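Local coordinates for protein tubulin-specific chaperone (PDB 4B6W) that probably binds alpha-tubulin and microtubule plus ends as tubulin-binding cofactor B, of which this chain is the ubiquitin-like domain, at residues R20-E32 and M61-R73. Sequence-based numbering, arbitrary orientation.
Sequences RYGLAQTIESIKE and MANDKQLGYYQCR
I27 CG1 reaches the Y70 ring obliquely, while M61 CG lies on one ring face, 3.5 Å above its plane, and Y69 CD2 sits over the centre of the opposite face. The Y21 ring carries I30 CG2 on one face and Q25 OE1 at its edge, in plane. Both rings belong to a ubiquitin-like beta-grasp fold: R20-E32 runs from strand 15-22 into helix 27-35, and M61-R73, with its 3-10 segment 67-70, lies in the loop between strands 56-58 and 77-82. L67 packs across the two segments. With CG anti to the backbone N (chi1 -175°), it sends CD2 to I30 CD1 (3.8 Å) and Y21 CB, and CD1 to I27 CD1, which also meets the SE of selenomethionine M61 at 3.7 Å. V3 touches L67, and L47 touches I27, I30 and M61. The backbones are joined by a single bridge at T26 and Q66: I27 N donates to K65 O (2.8 Å) and L67 N to Q25 O, both nearly head-on to the carbonyl. L23 O accepts from G68 N in the carbonyl plane, on a lone pair (2.9 Å). T26 is the N-cap of the helix, its OG1 accepting from S29 N, and E28 N donates to N63 O (3.1 Å). At the far end K31, extended beyond CG, donates through NZ to M45 O and to a water held by M61 O; the same NZ meets a lone pair of N63 OD1 at 2.7 Å.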
loop_
_atom_site.group_PDB
_atom_site.type_symbol
_atom_site.label_atom_id
_atom_site.label_comp_id
_atom_site.label_asym_id
_atom_site.label_seq_id
_atom_site.Cartn_x
_atom_site.Cartn_y
_atom_site.Cartn_z
ATOM N N ARG A 20 8.516 -4.862 4.355
ATOM C CA ARG A 20 8.623 -6.074 3.559
ATOM C C ARG A 20 7.285 -6.790 3.552
ATOM O O ARG A 20 6.731 -7.081 4.616
ATOM C CB ARG A 20 9.681 -7.006 4.126
ATOM C CG ARG A 20 11.073 -6.432 4.117
ATOM C CD ARG A 20 12.148 -7.540 4.116
ATOM N NE ARG A 20 12.997 -7.263 2.967
ATOM C CZ ARG A 20 13.258 -8.073 1.956
ATOM N NH1 ARG A 20 12.836 -9.318 1.914
ATOM N NH2 ARG A 20 14.017 -7.624 0.984
ATOM N N TYR A 21 6.797 -7.054 2.343
ATOM C CA TYR A 21 5.597 -7.873 2.080
ATOM C C TYR A 21 5.890 -9.025 1.125
ATOM O O TYR A 21 6.716 -8.909 0.213
ATOM C CB TYR A 21 4.518 -7.009 1.472
ATOM C CG TYR A 21 4.037 -5.946 2.431
ATOM C CD1 TYR A 21 3.339 -6.292 3.603
ATOM C CD2 TYR A 21 4.291 -4.606 2.195
ATOM C CE1 TYR A 21 2.882 -5.322 4.492
ATOM C CE2 TYR A 21 3.838 -3.634 3.079
ATOM C CZ TYR A 21 3.140 -3.982 4.220
ATOM O OH TYR A 21 2.706 -2.986 5.092
ATOM N N GLY A 22 5.193 -10.129 1.340
ATOM C CA GLY A 22 5.156 -11.202 0.342
ATOM C C GLY A 22 4.320 -10.762 -0.850
ATOM O O GLY A 22 3.277 -10.177 -0.692
ATOM N N LEU A 23 4.777 -11.033 -2.057
ATOM C CA LEU A 23 3.969 -10.758 -3.255
ATOM C C LEU A 23 2.732 -11.652 -3.301
ATOM O O LEU A 23 1.763 -11.326 -3.931
ATOM C CB LEU A 23 4.811 -10.979 -4.514
ATOM C CG LEU A 23 5.982 -10.027 -4.750
ATOM C CD1 LEU A 23 6.789 -10.466 -6.008
ATOM C CD2 LEU A 23 5.458 -8.632 -4.900
ATOM N N ALA A 24 2.786 -12.790 -2.627
ATOM C CA ALA A 24 1.627 -13.660 -2.484
ATOM C C ALA A 24 0.551 -13.089 -1.536
ATOM O O ALA A 24 -0.562 -13.586 -1.522
ATOM C CB ALA A 24 2.070 -15.084 -2.042
ATOM N N GLN A 25 0.871 -12.059 -0.752
ATOM C CA GLN A 25 -0.103 -11.463 0.158
ATOM C C GLN A 25 -1.237 -10.770 -0.573
ATOM O O GLN A 25 -1.040 -10.033 -1.542
ATOM C CB GLN A 25 0.559 -10.429 1.070
ATOM C CG GLN A 25 1.578 -10.999 2.061
ATOM C CD GLN A 25 1.924 -10.006 3.170
ATOM O OE1 GLN A 25 3.088 -9.867 3.568
ATOM N NE2 GLN A 25 0.920 -9.322 3.673
ATOM N N THR A 26 -2.443 -10.976 -0.078
ATOM C CA THR A 26 -3.601 -10.283 -0.621
ATOM C C THR A 26 -3.477 -8.834 -0.216
ATOM O O THR A 26 -2.925 -8.532 0.849
ATOM C CB THR A 26 -4.888 -10.827 -0.024
ATOM O OG1 THR A 26 -4.829 -10.635 1.403
ATOM C CG2 THR A 26 -5.082 -12.325 -0.383
ATOM N N ILE A 27 -3.992 -7.937 -1.045
ATOM C CA ILE A 27 -4.039 -6.524 -0.672
ATOM C C ILE A 27 -4.792 -6.304 0.629
ATOM O O ILE A 27 -4.460 -5.412 1.385
ATOM C CB ILE A 27 -4.666 -5.648 -1.787
ATOM C CG1 ILE A 27 -3.794 -5.734 -3.055
ATOM C CG2 ILE A 27 -4.843 -4.227 -1.295
ATOM C CD1 ILE A 27 -2.339 -5.307 -2.841
ATOM N N GLU A 28 -5.791 -7.122 0.910
ATOM C CA GLU A 28 -6.522 -6.997 2.183
ATOM C C GLU A 28 -5.643 -7.235 3.410
ATOM O O GLU A 28 -5.827 -6.587 4.451
ATOM C CB GLU A 28 -7.630 -8.033 2.233
ATOM C CG GLU A 28 -8.443 -8.042 3.503
ATOM C CD GLU A 28 -9.536 -9.097 3.447
ATOM O OE1 GLU A 28 -10.126 -9.261 2.344
ATOM O OE2 GLU A 28 -9.783 -9.769 4.488
ATOM N N SER A 29 -4.750 -8.217 3.311
ATOM C CA SER A 29 -3.868 -8.544 4.430
ATOM C C SER A 29 -2.894 -7.386 4.626
ATOM O O SER A 29 -2.576 -7.035 5.754
ATOM C CB SER A 29 -3.122 -9.855 4.175
ATOM O OG SER A 29 -2.128 -9.704 3.176
ATOM N N ILE A 30 -2.476 -6.758 3.521
ATOM C CA ILE A 30 -1.536 -5.628 3.567
ATOM C C ILE A 30 -2.158 -4.414 4.261
ATOM O O ILE A 30 -1.498 -3.767 5.079
ATOM C CB ILE A 30 -1.029 -5.240 2.153
ATOM C CG1 ILE A 30 -0.152 -6.353 1.583
ATOM C CG2 ILE A 30 -0.262 -3.909 2.158
ATOM C CD1 ILE A 30 0.104 -6.183 0.105
ATOM N N LYS A 31 -3.421 -4.132 3.961
ATOM C CA LYS A 31 -4.152 -3.040 4.621
ATOM C C LYS A 31 -4.224 -3.220 6.153
ATOM O O LYS A 31 -4.240 -2.236 6.912
ATOM C CB LYS A 31 -5.575 -2.942 4.065
ATOM C CG LYS A 31 -5.670 -2.447 2.629
ATOM C CD LYS A 31 -7.120 -2.224 2.154
ATOM C CE LYS A 31 -7.132 -1.810 0.659
ATOM N NZ LYS A 31 -8.502 -1.448 0.115
ATOM N N GLU A 32 -4.316 -4.481 6.587
ATOM C CA GLU A 32 -4.345 -4.809 8.004
ATOM C C GLU A 32 -3.074 -4.354 8.671
ATOM O O GLU A 32 -3.110 -3.691 9.700
ATOM C CB GLU A 32 -4.478 -6.314 8.223
ATOM C CG GLU A 32 -5.882 -6.829 8.008
ATOM C CD GLU A 32 -6.864 -6.202 8.966
ATOM O OE1 GLU A 32 -6.579 -6.248 10.193
ATOM O OE2 GLU A 32 -7.902 -5.679 8.486
HETATM N N MSE A 61 -5.627 -0.783 -5.652
HETATM C CA MSE A 61 -5.513 -2.246 -5.753
HETATM C C MSE A 61 -6.668 -2.964 -5.043
HETATM O O MSE A 61 -7.070 -2.595 -3.939
HETATM C CB MSE A 61 -4.167 -2.719 -5.214
HETATM C CG MSE A 61 -2.974 -2.125 -5.961
HETATM SE SE MSE A 61 -1.212 -2.747 -5.313
HETATM C CE MSE A 61 -1.036 -1.606 -3.694
ATOM N N ALA A 62 -7.174 -3.999 -5.697
ATOM C CA ALA A 62 -8.356 -4.721 -5.256
ATOM C C ALA A 62 -7.993 -5.607 -4.076
ATOM O O ALA A 62 -7.004 -6.345 -4.137
ATOM C CB ALA A 62 -8.953 -5.576 -6.444
ATOM N N ASN A 63 -8.797 -5.528 -3.008
ATOM C CA ASN A 63 -8.581 -6.317 -1.799
ATOM C C ASN A 63 -8.353 -7.810 -2.001
ATOM O O ASN A 63 -7.599 -8.406 -1.250
ATOM C CB ASN A 63 -9.764 -6.166 -0.847
ATOM C CG ASN A 63 -9.799 -4.836 -0.182
ATOM O OD1 ASN A 63 -8.845 -4.089 -0.260
ATOM N ND2 ASN A 63 -10.902 -4.525 0.482
ATOM N N ASP A 64 -9.025 -8.417 -2.979
ATOM C CA ASP A 64 -8.930 -9.873 -3.190
ATOM C C ASP A 64 -7.757 -10.319 -4.056
ATOM O O ASP A 64 -7.554 -11.522 -4.227
ATOM C CB ASP A 64 -10.249 -10.460 -3.738
ATOM C CG ASP A 64 -10.529 -10.087 -5.200
ATOM O OD1 ASP A 64 -10.177 -8.965 -5.648
ATOM O OD2 ASP A 64 -11.155 -10.930 -5.900
ATOM N N LYS A 65 -7.007 -9.371 -4.604
ATOM C CA LYS A 65 -5.846 -9.676 -5.416
ATOM C C LYS A 65 -4.570 -9.643 -4.573
ATOM O O LYS A 65 -4.513 -9.038 -3.520
ATOM C CB LYS A 65 -5.697 -8.656 -6.559
ATOM C CG LYS A 65 -6.772 -8.686 -7.613
ATOM C CD LYS A 65 -6.736 -9.980 -8.345
ATOM C CE LYS A 65 -7.528 -9.930 -9.633
ATOM N NZ LYS A 65 -7.798 -11.344 -10.083
ATOM N N GLN A 66 -3.532 -10.260 -5.097
ATOM C CA GLN A 66 -2.266 -10.346 -4.433
ATOM C C GLN A 66 -1.390 -9.223 -4.915
ATOM O O GLN A 66 -1.571 -8.716 -6.020
ATOM C CB GLN A 66 -1.615 -11.687 -4.743
ATOM C CG GLN A 66 -2.313 -12.843 -4.047
ATOM C CD GLN A 66 -1.934 -14.178 -4.650
ATOM O OE1 GLN A 66 -1.934 -14.326 -5.873
ATOM N NE2 GLN A 66 -1.616 -15.158 -3.802
ATOM N N LEU A 67 -0.431 -8.838 -4.097
ATOM C CA LEU A 67 0.462 -7.734 -4.456
ATOM C C LEU A 67 1.231 -8.005 -5.781
ATOM O O LEU A 67 1.452 -7.096 -6.591
ATOM C CB LEU A 67 1.397 -7.436 -3.278
ATOM C CG LEU A 67 2.359 -6.249 -3.351
ATOM C CD1 LEU A 67 1.621 -4.910 -3.573
ATOM C CD2 LEU A 67 3.218 -6.195 -2.077
ATOM N N GLY A 68 1.621 -9.250 -5.995
ATOM C CA GLY A 68 2.344 -9.644 -7.200
ATOM C C GLY A 68 1.558 -9.575 -8.503
ATOM O O GLY A 68 2.162 -9.511 -9.586
ATOM N N TYR A 69 0.221 -9.559 -8.387
ATOM C CA TYR A 69 -0.676 -9.320 -9.511
ATOM C C TYR A 69 -0.356 -7.972 -10.120
ATOM O O TYR A 69 -0.368 -7.808 -11.314
ATOM C CB TYR A 69 -2.129 -9.332 -9.036
ATOM C CG TYR A 69 -3.153 -9.129 -10.136
ATOM C CD1 TYR A 69 -3.458 -10.157 -11.011
ATOM C CD2 TYR A 69 -3.811 -7.926 -10.288
ATOM C CE1 TYR A 69 -4.377 -9.999 -12.001
ATOM C CE2 TYR A 69 -4.749 -7.743 -11.304
ATOM C CZ TYR A 69 -5.028 -8.795 -12.152
ATOM O OH TYR A 69 -5.954 -8.666 -13.167
ATOM N N TYR A 70 -0.041 -7.009 -9.269
ATOM C CA TYR A 70 0.245 -5.642 -9.704
ATOM C C TYR A 70 1.707 -5.384 -10.091
ATOM O O TYR A 70 2.092 -4.248 -10.351
ATOM C CB TYR A 70 -0.243 -4.674 -8.622
ATOM C CG TYR A 70 -1.744 -4.746 -8.479
ATOM C CD1 TYR A 70 -2.561 -4.241 -9.473
ATOM C CD2 TYR A 70 -2.341 -5.350 -7.383
ATOM C CE1 TYR A 70 -3.943 -4.334 -9.388
ATOM C CE2 TYR A 70 -3.701 -5.423 -7.273
ATOM C CZ TYR A 70 -4.503 -4.916 -8.282
ATOM O OH TYR A 70 -5.869 -4.976 -8.213
ATOM N N GLN A 71 2.500 -6.451 -10.168
ATOM C CA GLN A 71 3.894 -6.380 -10.619
ATOM C C GLN A 71 4.716 -5.458 -9.705
ATOM O O GLN A 71 5.627 -4.768 -10.150
ATOM C CB GLN A 71 3.980 -5.964 -12.102
ATOM C CG GLN A 71 3.194 -6.862 -13.053
ATOM C CD GLN A 71 3.169 -6.363 -14.509
ATOM O OE1 GLN A 71 2.539 -5.311 -14.850
ATOM N NE2 GLN A 71 3.816 -7.144 -15.395
ATOM N N CYS A 72 4.410 -5.487 -8.412
ATOM C CA CYS A 72 5.183 -4.731 -7.437
ATOM C C CYS A 72 6.652 -5.190 -7.364
ATOM O O CYS A 72 6.949 -6.383 -7.495
ATOM C CB CYS A 72 4.527 -4.804 -6.081
ATOM S SG CYS A 72 5.257 -3.709 -4.870
ATOM N N ARG A 73 7.557 -4.226 -7.192
ATOM C CA ARG A 73 8.986 -4.494 -7.147
ATOM C C ARG A 73 9.580 -3.777 -5.960
ATOM O O ARG A 73 8.918 -2.941 -5.336
ATOM C CB ARG A 73 9.700 -4.014 -8.414
ATOM C CG ARG A 73 9.118 -4.508 -9.754
ATOM C CD ARG A 73 9.190 -6.028 -9.939
ATOM N NE ARG A 73 8.662 -6.447 -11.243
ATOM C CZ ARG A 73 9.311 -6.298 -12.403
ATOM N NH1 ARG A 73 10.527 -5.730 -12.454
ATOM N NH2 ARG A 73 8.741 -6.713 -13.536
HETATM O O HOH W 1 -7.333 -0.438 -2.570
#